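Local coordinates for caprin-1 (Homo sapiens, PDB 4WBE), which binds mRNAs and regulates their transport, translation and/or stability, and is essential for the formation of cytoplasmic stress granules, at residues E32-L37 and L54-Y59; V44-E49 and F110-F115. All blocks are in the same frame, centred on the assembly; numbering follows the deposited sequence.

Contact 1 of 2, residues E32-L37 and L54-Y59; sequences EVRTDL and LLDEFY
An inter-helix salt bridge in the caprin-1 dimerization domain joins R34, on helix 31-39, to D56, on helix 49-62. The backbones stay well apart, with the CA atoms of R34 and D56 11.0 Å from each other, so a long cationic side chain meeting a short acidic one suits the distance. R34 and D56 reach out from opposite directions, and the end of the guanidinium, the NH1 and NH2 side, faces the carboxylate. R34 NH2 donates to D56 OD2 at 2.6 Å, and R34 NH1 donates to D56 OD1 at 3.0 Å with an almost straight N-H...O angle of 175°. Both oxygens receive through their syn lone pairs, and the two planes lie only 16° apart, so that both N-H bonds can point at these lone pairs at once while the charges attract. Two bonds side by side also resist rotation of either flat group. The R34 chain bends at its third torsion (chi3 74°), turning the guanidinium to present this end to D56. R34 NH1 has a second acceptor, the backbone O of L28, which ties the group to the turn ahead of its own helix, while the R34 side chain also rests on E49 and L52. Doubly hydrogen-bonded and nearly coplanar, the pair is a classic bidentate end-on arginine-aspartate bridge, here linking two successive helices of an all-helical domain.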
ATOM      1  N   GLU A  32      -9.190  21.075  -2.925  1.00 34.09           N
ATOM      2  CA  GLU A  32      -8.183  22.119  -2.773  1.00 36.39           C
ATOM      3  C   GLU A  32      -6.840  21.657  -3.365  1.00 30.77           C
ATOM      4  O   GLU A  32      -6.127  22.436  -4.002  1.00 32.36           O
ATOM      5  CB  GLU A  32      -8.014  22.470  -1.294  1.00 44.69           C
ATOM      6  CG  GLU A  32      -9.317  22.847  -0.579  1.00 55.05           C
ATOM      7  CD  GLU A  32     -10.032  24.048  -1.177  1.00 63.35           C
ATOM      8  OE1 GLU A  32      -9.360  25.018  -1.593  1.00 63.40           O
ATOM      9  OE2 GLU A  32     -11.281  24.018  -1.225  1.00 68.12           O
ATOM     10  N   VAL A  33      -6.504  20.387  -3.153  1.00 36.43           N
ATOM     11  CA  VAL A  33      -5.280  19.810  -3.715  1.00 29.76           C
ATOM     12  C   VAL A  33      -5.298  19.807  -5.245  1.00 29.49           C
ATOM     13  O   VAL A  33      -4.318  20.191  -5.889  1.00 32.12           O
ATOM     14  CB  VAL A  33      -5.033  18.378  -3.188  1.00 29.68           C
ATOM     15  CG1 VAL A  33      -3.923  17.681  -3.974  1.00 28.16           C
ATOM     16  CG2 VAL A  33      -4.704  18.411  -1.695  1.00 26.78           C
ATOM     17  N   ARG A  34      -6.416  19.375  -5.816  1.00 32.28           N
ATOM     18  CA  ARG A  34      -6.585  19.342  -7.265  1.00 32.86           C
ATOM     19  C   ARG A  34      -6.435  20.733  -7.871  1.00 37.82           C
ATOM     20  O   ARG A  34      -5.814  20.900  -8.926  1.00 36.56           O
ATOM     21  CB  ARG A  34      -7.950  18.748  -7.613  1.00 35.43           C
ATOM     22  CG  ARG A  34      -8.151  17.340  -7.071  1.00 32.90           C
ATOM     23  CD  ARG A  34      -9.585  16.870  -7.251  1.00 30.36           C
ATOM     24  NE  ARG A  34      -9.910  16.518  -8.630  1.00 35.75           N
ATOM     25  CZ  ARG A  34      -9.809  15.293  -9.134  1.00 35.72           C
ATOM     26  NH1 ARG A  34      -9.387  14.294  -8.371  1.00 30.89           N
ATOM     27  NH2 ARG A  34     -10.137  15.065 -10.398  1.00 35.07           N
ATOM     28  N   THR A  35      -7.007  21.724  -7.195  1.00 33.38           N
ATOM     29  CA  THR A  35      -6.910  23.107  -7.630  1.00 39.43           C
ATOM     30  C   THR A  35      -5.461  23.570  -7.650  1.00 37.13           C
ATOM     31  O   THR A  35      -4.988  24.112  -8.651  1.00 37.93           O
ATOM     32  CB  THR A  35      -7.709  24.046  -6.703  1.00 44.40           C
ATOM     33  OG1 THR A  35      -9.107  23.748  -6.805  1.00 47.46           O
ATOM     34  CG2 THR A  35      -7.475  25.497  -7.088  1.00 49.13           C
ATOM     35  N   ASP A  36      -4.757  23.344  -6.544  1.00 41.12           N
ATOM     36  CA  ASP A  36      -3.359  23.737  -6.431  1.00 40.92           C
ATOM     37  C   ASP A  36      -2.465  23.109  -7.510  1.00 39.71           C
ATOM     38  O   ASP A  36      -1.553  23.762  -8.016  1.00 43.00           O
ATOM     39  CB  ASP A  36      -2.821  23.382  -5.042  1.00 37.56           C
ATOM     40  CG  ASP A  36      -3.478  24.183  -3.929  1.00 43.29           C
ATOM     41  OD1 ASP A  36      -4.137  25.202  -4.226  1.00 50.15           O
ATOM     42  OD2 ASP A  36      -3.326  23.789  -2.754  1.00 41.65           O
ATOM     43  N   LEU A  37      -2.722  21.849  -7.857  1.00 32.49           N
ATOM     44  CA  LEU A  37      -1.906  21.150  -8.852  1.00 32.23           C
ATOM     45  C   LEU A  37      -2.169  21.615 -10.280  1.00 35.07           C
ATOM     46  O   LEU A  37      -1.250  21.733 -11.093  1.00 34.38           O
ATOM     47  CB  LEU A  37      -2.124  19.634  -8.765  1.00 27.93           C
ATOM     48  CG  LEU A  37      -1.598  18.938  -7.507  1.00 29.08           C
ATOM     49  CD1 LEU A  37      -1.817  17.435  -7.595  1.00 28.55           C
ATOM     50  CD2 LEU A  37      -0.128  19.255  -7.270  1.00 27.18           C
ATOM     51  N   LEU A  54      -6.929  10.916 -15.548  1.00 24.02           N
ATOM     52  CA  LEU A  54      -6.191   9.673 -15.734  1.00 25.51           C
ATOM     53  C   LEU A  54      -5.798   9.052 -14.395  1.00 21.61           C
ATOM     54  O   LEU A  54      -5.867   7.836 -14.224  1.00 23.45           O
ATOM     55  CB  LEU A  54      -4.943   9.910 -16.587  1.00 26.58           C
ATOM     56  CG  LEU A  54      -5.145  10.193 -18.078  1.00 31.40           C
ATOM     57  CD1 LEU A  54      -3.813  10.500 -18.746  1.00 30.81           C
ATOM     58  CD2 LEU A  54      -5.822   9.029 -18.766  1.00 32.87           C
ATOM     59  N   LEU A  55      -5.383   9.893 -13.452  1.00 21.68           N
ATOM     60  CA  LEU A  55      -5.033   9.441 -12.110  1.00 22.33           C
ATOM     61  C   LEU A  55      -6.264   8.969 -11.332  1.00 21.92           C
ATOM     62  O   LEU A  55      -6.180   8.039 -10.528  1.00 18.27           O
ATOM     63  CB  LEU A  55      -4.298  10.549 -11.349  1.00 21.80           C
ATOM     64  CG  LEU A  55      -2.934  10.949 -11.924  1.00 21.06           C
ATOM     65  CD1 LEU A  55      -2.258  12.005 -11.061  1.00 22.09           C
ATOM     66  CD2 LEU A  55      -2.036   9.725 -12.085  1.00 19.30           C
ATOM     67  N   ASP A  56      -7.400   9.626 -11.552  1.00 26.97           N
ATOM     68  CA  ASP A  56      -8.645   9.195 -10.924  1.00 25.04           C
ATOM     69  C   ASP A  56      -9.032   7.788 -11.370  1.00 24.89           C
ATOM     70  O   ASP A  56      -9.404   6.947 -10.550  1.00 27.59           O
ATOM     71  CB  ASP A  56      -9.786  10.165 -11.231  1.00 27.66           C
ATOM     72  CG  ASP A  56      -9.616  11.517 -10.554  1.00 33.57           C
ATOM     73  OD1 ASP A  56      -8.977  11.578  -9.481  1.00 30.84           O
ATOM     74  OD2 ASP A  56     -10.170  12.511 -11.075  1.00 35.11           O
ATOM     75  N   GLU A  57      -8.943   7.540 -12.674  1.00 21.61           N
ATOM     76  CA  GLU A  57      -9.225   6.214 -13.218  1.00 25.10           C
ATOM     77  C   GLU A  57      -8.259   5.166 -12.681  1.00 23.43           C
ATOM     78  O   GLU A  57      -8.672   4.061 -12.339  1.00 23.90           O
ATOM     79  CB  GLU A  57      -9.228   6.231 -14.748  1.00 27.62           C
ATOM     80  CG  GLU A  57     -10.396   7.005 -15.328  1.00 36.97           C
ATOM     81  CD  GLU A  57     -11.721   6.415 -14.872  1.00 42.70           C
ATOM     82  OE1 GLU A  57     -11.900   5.187 -15.013  1.00 43.39           O
ATOM     83  OE2 GLU A  57     -12.579   7.168 -14.364  1.00 44.55           O
ATOM     84  N   PHE A  58      -6.976   5.512 -12.617  1.00 27.07           N
ATOM     85  CA  PHE A  58      -5.976   4.594 -12.089  1.00 21.69           C
ATOM     86  C   PHE A  58      -6.240   4.303 -10.617  1.00 22.21           C
ATOM     87  O   PHE A  58      -6.061   3.165 -10.159  1.00 20.79           O
ATOM     88  CB  PHE A  58      -4.563   5.151 -12.262  1.00 20.89           C
ATOM     89  CG  PHE A  58      -3.479   4.156 -11.937  1.00 17.27           C
ATOM     90  CD1 PHE A  58      -3.167   3.135 -12.825  1.00 19.75           C
ATOM     91  CD2 PHE A  58      -2.783   4.234 -10.738  1.00 17.90           C
ATOM     92  CE1 PHE A  58      -2.171   2.211 -12.531  1.00 18.42           C
ATOM     93  CE2 PHE A  58      -1.783   3.315 -10.435  1.00 16.14           C
ATOM     94  CZ  PHE A  58      -1.478   2.303 -11.329  1.00 17.38           C
ATOM     95  N   TYR A  59      -6.664   5.336  -9.890  1.00 23.40           N
ATOM     96  CA  TYR A  59      -6.991   5.208  -8.475  1.00 20.72           C
ATOM     97  C   TYR A  59      -8.008   4.097  -8.235  1.00 22.53           C
ATOM     98  O   TYR A  59      -7.859   3.302  -7.310  1.00 19.59           O
ATOM     99  CB  TYR A  59      -7.588   6.522  -7.965  1.00 22.73           C
ATOM    100  CG  TYR A  59      -8.030   6.473  -6.517  1.00 26.58           C
ATOM    101  CD1 TYR A  59      -7.141   6.150  -5.500  1.00 21.83           C
ATOM    102  CD2 TYR A  59      -9.367   6.680  -6.181  1.00 30.54           C
ATOM    103  CE1 TYR A  59      -7.559   6.093  -4.173  1.00 23.19           C
ATOM    104  CE2 TYR A  59      -9.799   6.614  -4.866  1.00 29.70           C
ATOM    105  CZ  TYR A  59      -8.891   6.318  -3.867  1.00 29.32           C
ATOM    106  OH  TYR A  59      -9.321   6.254  -2.560  1.00 29.74           O
TER

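Contact 2 of 2, residues V44-E49 and F110-F115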
ATOM      1  N   VAL A  44       2.447  27.984 -13.457  1.00 51.36           N
ATOM      2  CA  VAL A  44       2.891  26.805 -14.200  1.00 49.83           C
ATOM      3  C   VAL A  44       2.308  25.519 -13.618  1.00 46.85           C
ATOM      4  O   VAL A  44       2.775  25.021 -12.592  1.00 45.48           O
ATOM      5  CB  VAL A  44       4.430  26.706 -14.211  1.00 47.70           C
ATOM      6  CG1 VAL A  44       4.891  25.487 -15.001  1.00 41.63           C
ATOM      7  CG2 VAL A  44       5.032  27.975 -14.779  1.00 52.24           C
ATOM      8  N   PRO A  45       1.287  24.970 -14.294  1.00 47.45           N
ATOM      9  CA  PRO A  45       0.535  23.793 -13.846  1.00 45.44           C
ATOM     10  C   PRO A  45       1.404  22.563 -13.612  1.00 38.45           C
ATOM     11  O   PRO A  45       2.356  22.313 -14.354  1.00 38.71           O
ATOM     12  CB  PRO A  45      -0.418  23.525 -15.018  1.00 46.43           C
ATOM     13  CG  PRO A  45      -0.540  24.836 -15.722  1.00 49.27           C
ATOM     14  CD  PRO A  45       0.811  25.463 -15.597  1.00 49.33           C
ATOM     15  N   ILE A  46       1.086  21.823 -12.559  1.00 36.58           N
ATOM     16  CA  ILE A  46       1.698  20.523 -12.325  1.00 32.51           C
ATOM     17  C   ILE A  46       0.925  19.453 -13.100  1.00 32.41           C
ATOM     18  O   ILE A  46       1.524  18.569 -13.713  1.00 32.57           O
ATOM     19  CB  ILE A  46       1.817  20.197 -10.827  1.00 32.12           C
ATOM     20  CG1 ILE A  46       2.625  21.295 -10.132  1.00 30.81           C
ATOM     21  CG2 ILE A  46       2.492  18.840 -10.621  1.00 29.92           C
ATOM     22  CD1 ILE A  46       2.544  21.268  -8.623  1.00 30.46           C
ATOM     23  N   LEU A  47      -0.406  19.540 -13.064  1.00 38.59           N
ATOM     24  CA  LEU A  47      -1.271  18.608 -13.786  1.00 40.53           C
ATOM     25  C   LEU A  47      -2.290  19.344 -14.647  1.00 43.11           C
ATOM     26  O   LEU A  47      -2.753  20.420 -14.284  1.00 48.81           O
ATOM     27  CB  LEU A  47      -2.033  17.717 -12.798  1.00 38.87           C
ATOM     28  CG  LEU A  47      -1.251  16.721 -11.956  1.00 40.25           C
ATOM     29  CD1 LEU A  47      -2.199  15.855 -11.139  1.00 40.34           C
ATOM     30  CD2 LEU A  47      -0.378  15.855 -12.840  1.00 40.89           C
ATOM     31  N   SER A  48      -2.624  18.768 -15.798  1.00 37.22           N
ATOM     32  CA  SER A  48      -3.784  19.212 -16.555  1.00 37.56           C
ATOM     33  C   SER A  48      -4.985  18.487 -15.970  1.00 41.19           C
ATOM     34  O   SER A  48      -4.821  17.517 -15.227  1.00 36.95           O
ATOM     35  CB  SER A  48      -3.638  18.852 -18.036  1.00 39.12           C
ATOM     36  OG  SER A  48      -3.701  17.452 -18.226  1.00 35.24           O
ATOM     37  N   GLU A  49      -6.186  18.951 -16.297  1.00 43.61           N
ATOM     38  CA  GLU A  49      -7.399  18.288 -15.838  1.00 43.71           C
ATOM     39  C   GLU A  49      -7.469  16.881 -16.426  1.00 39.38           C
ATOM     40  O   GLU A  49      -7.971  15.952 -15.796  1.00 38.14           O
ATOM     41  CB  GLU A  49      -8.634  19.106 -16.230  1.00 48.30           C
ATOM     42  CG  GLU A  49      -9.974  18.482 -15.847  1.00 49.87           C
ATOM     43  CD  GLU A  49     -10.169  18.322 -14.347  1.00 52.94           C
ATOM     44  OE1 GLU A  49      -9.999  19.310 -13.603  1.00 53.36           O
ATOM     45  OE2 GLU A  49     -10.521  17.205 -13.914  1.00 53.18           O
ATOM     46  N   PHE A 110       5.339  13.867  -7.874  1.00 15.96           N
ATOM     47  CA  PHE A 110       6.356  13.650  -6.849  1.00 13.48           C
ATOM     48  C   PHE A 110       7.400  14.766  -6.848  1.00 20.09           C
ATOM     49  O   PHE A 110       7.744  15.318  -5.801  1.00 21.21           O
ATOM     50  CB  PHE A 110       7.098  12.330  -7.104  1.00 14.77           C
ATOM     51  CG  PHE A 110       6.345  11.095  -6.682  1.00 15.88           C
ATOM     52  CD1 PHE A 110       5.197  11.189  -5.911  1.00 14.41           C
ATOM     53  CD2 PHE A 110       6.800   9.835  -7.050  1.00 13.93           C
ATOM     54  CE1 PHE A 110       4.507  10.039  -5.508  1.00 16.75           C
ATOM     55  CE2 PHE A 110       6.118   8.679  -6.650  1.00 14.39           C
ATOM     56  CZ  PHE A 110       4.973   8.785  -5.879  1.00 15.70           C
ATOM     57  N   GLN A 111       7.904  15.082  -8.035  1.00 14.75           N
ATOM     58  CA  GLN A 111       9.047  15.975  -8.177  1.00 20.76           C
ATOM     59  C   GLN A 111       8.671  17.454  -8.078  1.00 26.83           C
ATOM     60  O   GLN A 111       9.534  18.321  -8.004  1.00 29.99           O
ATOM     61  CB  GLN A 111       9.822  15.644  -9.460  1.00 22.51           C
ATOM     62  CG  GLN A 111      10.535  14.279  -9.370  1.00 20.94           C
ATOM     63  CD  GLN A 111      11.132  13.807 -10.687  1.00 23.45           C
ATOM     64  OE1 GLN A 111      11.421  14.604 -11.574  1.00 31.97           O
ATOM     65  NE2 GLN A 111      11.303  12.497 -10.821  1.00 22.17           N
ATOM     66  N   SER A 112       7.376  17.741  -8.076  1.00 22.31           N
ATOM     67  CA  SER A 112       6.915  19.112  -7.925  1.00 27.58           C
ATOM     68  C   SER A 112       7.182  19.594  -6.505  1.00 31.13           C
ATOM     69  O   SER A 112       7.250  20.795  -6.246  1.00 31.65           O
ATOM     70  CB  SER A 112       5.417  19.183  -8.202  1.00 23.25           C
ATOM     71  OG  SER A 112       4.692  18.715  -7.085  1.00 23.53           O
ATOM     72  N   ASN A 113       7.310  18.630  -5.596  1.00 25.61           N
ATOM     73  CA  ASN A 113       7.478  18.870  -4.165  1.00 22.44           C
ATOM     74  C   ASN A 113       6.295  19.544  -3.473  1.00 23.94           C
ATOM     75  O   ASN A 113       6.427  20.045  -2.357  1.00 25.40           O
ATOM     76  CB  ASN A 113       8.803  19.569  -3.865  1.00 34.77           C
ATOM     77  CG  ASN A 113       9.986  18.756  -4.334  1.00 33.54           C
ATOM     78  OD1 ASN A 113       9.958  17.513  -4.307  1.00 27.85           O
ATOM     79  ND2 ASN A 113      11.031  19.439  -4.764  1.00 32.76           N
ATOM     80  N   TYR A 114       5.145  19.556  -4.143  1.00 24.98           N
ATOM     81  CA  TYR A 114       3.916  20.072  -3.545  1.00 24.98           C
ATOM     82  C   TYR A 114       3.634  19.355  -2.229  1.00 26.70           C
ATOM     83  O   TYR A 114       3.279  19.977  -1.224  1.00 25.05           O
ATOM     84  CB  TYR A 114       2.733  19.881  -4.503  1.00 25.01           C
ATOM     85  CG  TYR A 114       1.394  20.271  -3.911  1.00 25.18           C
ATOM     86  CD1 TYR A 114       0.979  21.599  -3.910  1.00 31.44           C
ATOM     87  CD2 TYR A 114       0.540  19.316  -3.376  1.00 19.94           C
ATOM     88  CE1 TYR A 114      -0.240  21.970  -3.371  1.00 32.13           C
ATOM     89  CE2 TYR A 114      -0.689  19.676  -2.834  1.00 25.31           C
ATOM     90  CZ  TYR A 114      -1.074  21.006  -2.839  1.00 30.64           C
ATOM     91  OH  TYR A 114      -2.289  21.368  -2.303  1.00 31.20           O
ATOM     92  N   PHE A 115       3.826  18.038  -2.242  1.00 24.55           N
ATOM     93  CA  PHE A 115       3.492  17.199  -1.100  1.00 23.68           C
ATOM     94  C   PHE A 115       4.585  17.126  -0.033  1.00 27.29           C
ATOM     95  O   PHE A 115       4.474  16.350   0.919  1.00 31.91           O
ATOM     96  CB  PHE A 115       3.062  15.800  -1.563  1.00 20.04           C
ATOM     97  CG  PHE A 115       1.751  15.793  -2.294  1.00 17.67           C
ATOM     98  CD1 PHE A 115       0.556  15.949  -1.599  1.00 19.09           C
ATOM     99  CD2 PHE A 115       1.706  15.630  -3.670  1.00 16.65           C
ATOM    100  CE1 PHE A 115      -0.660  15.952  -2.266  1.00 15.60           C
ATOM    101  CE2 PHE A 115       0.498  15.628  -4.348  1.00 16.48           C
ATOM    102  CZ  PHE A 115      -0.690  15.787  -3.646  1.00 17.59           C
TER
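The loop residue I46 comes nearest to S112, at the C-terminal end of helix 99-111, with their CA atoms 7.0 Å apart, and the two backbones are linked here by side chains alone. I46 directs its branched side chain at S112, and CD1 makes the closest approach, 3.6 Å from S112 CB. The other branch helps: I46 CG2 lies 3.8 Å from the same S112 CB, so the serine methylene is met by both arms of the isoleucine. With I46 CG1 anti to the carbonyl carbon (chi1 -57°) and the chain extended beyond it, CD1 also comes within 4.4 Å of Y114 CB, at the root of the tyrosine side chain. A beta-branched, wholly apolar residue suits this place because CG2 and CD1 together fit round the S112 methylene, and CD1 can also brush Y114 CB, while L37 of helix 31-39 touches the isoleucine side chain as well.

S112 is small enough to let the isoleucine in, and its hydroxyl is engaged in the local backbone. Its OG accepts from Y114 N at 3.1 Å, with an N-H...O angle of 167°, forming an ST turn, and is also hydrogen-bonded to the backbone O of V109. Within the turn N113, the first residue to leave helical backbone angles, has positive phi (64°), a backbone shape that asparagine tolerates better than most residues. Y114 then starts a short 3-10 segment. From CB its ring leads away from I46, and its OH is hydrogen-bonded to D36 OD2 on helix 31-39. Y114 CD2 sits 3.5 Å above the plane of the F115 ring, over its centre, while F115 itself packs on L72 of the second subunit.

In the fold
Contacts 1 and 2 lie about 10 Å apart, centre to centre, on the same side of the chain's centre. Their segments alternate along the sequence: helix 31-39, the loop 44-49, helix 49-62, then the end of helix 99-111 with the 3-10 segment. Helix 31-39 is what joins them directly. L37 O pairs with I46 N, and V33 packs against F115. Helix 31-39 is thereby fastened to the residues that follow helix 99-111. No other chain of the assembly touches contact 1, whereas 110-115 reaches the second subunit, with F115 O accepting a hydrogen bond from R66 of that subunit, so contact 2 borders the dimer interface.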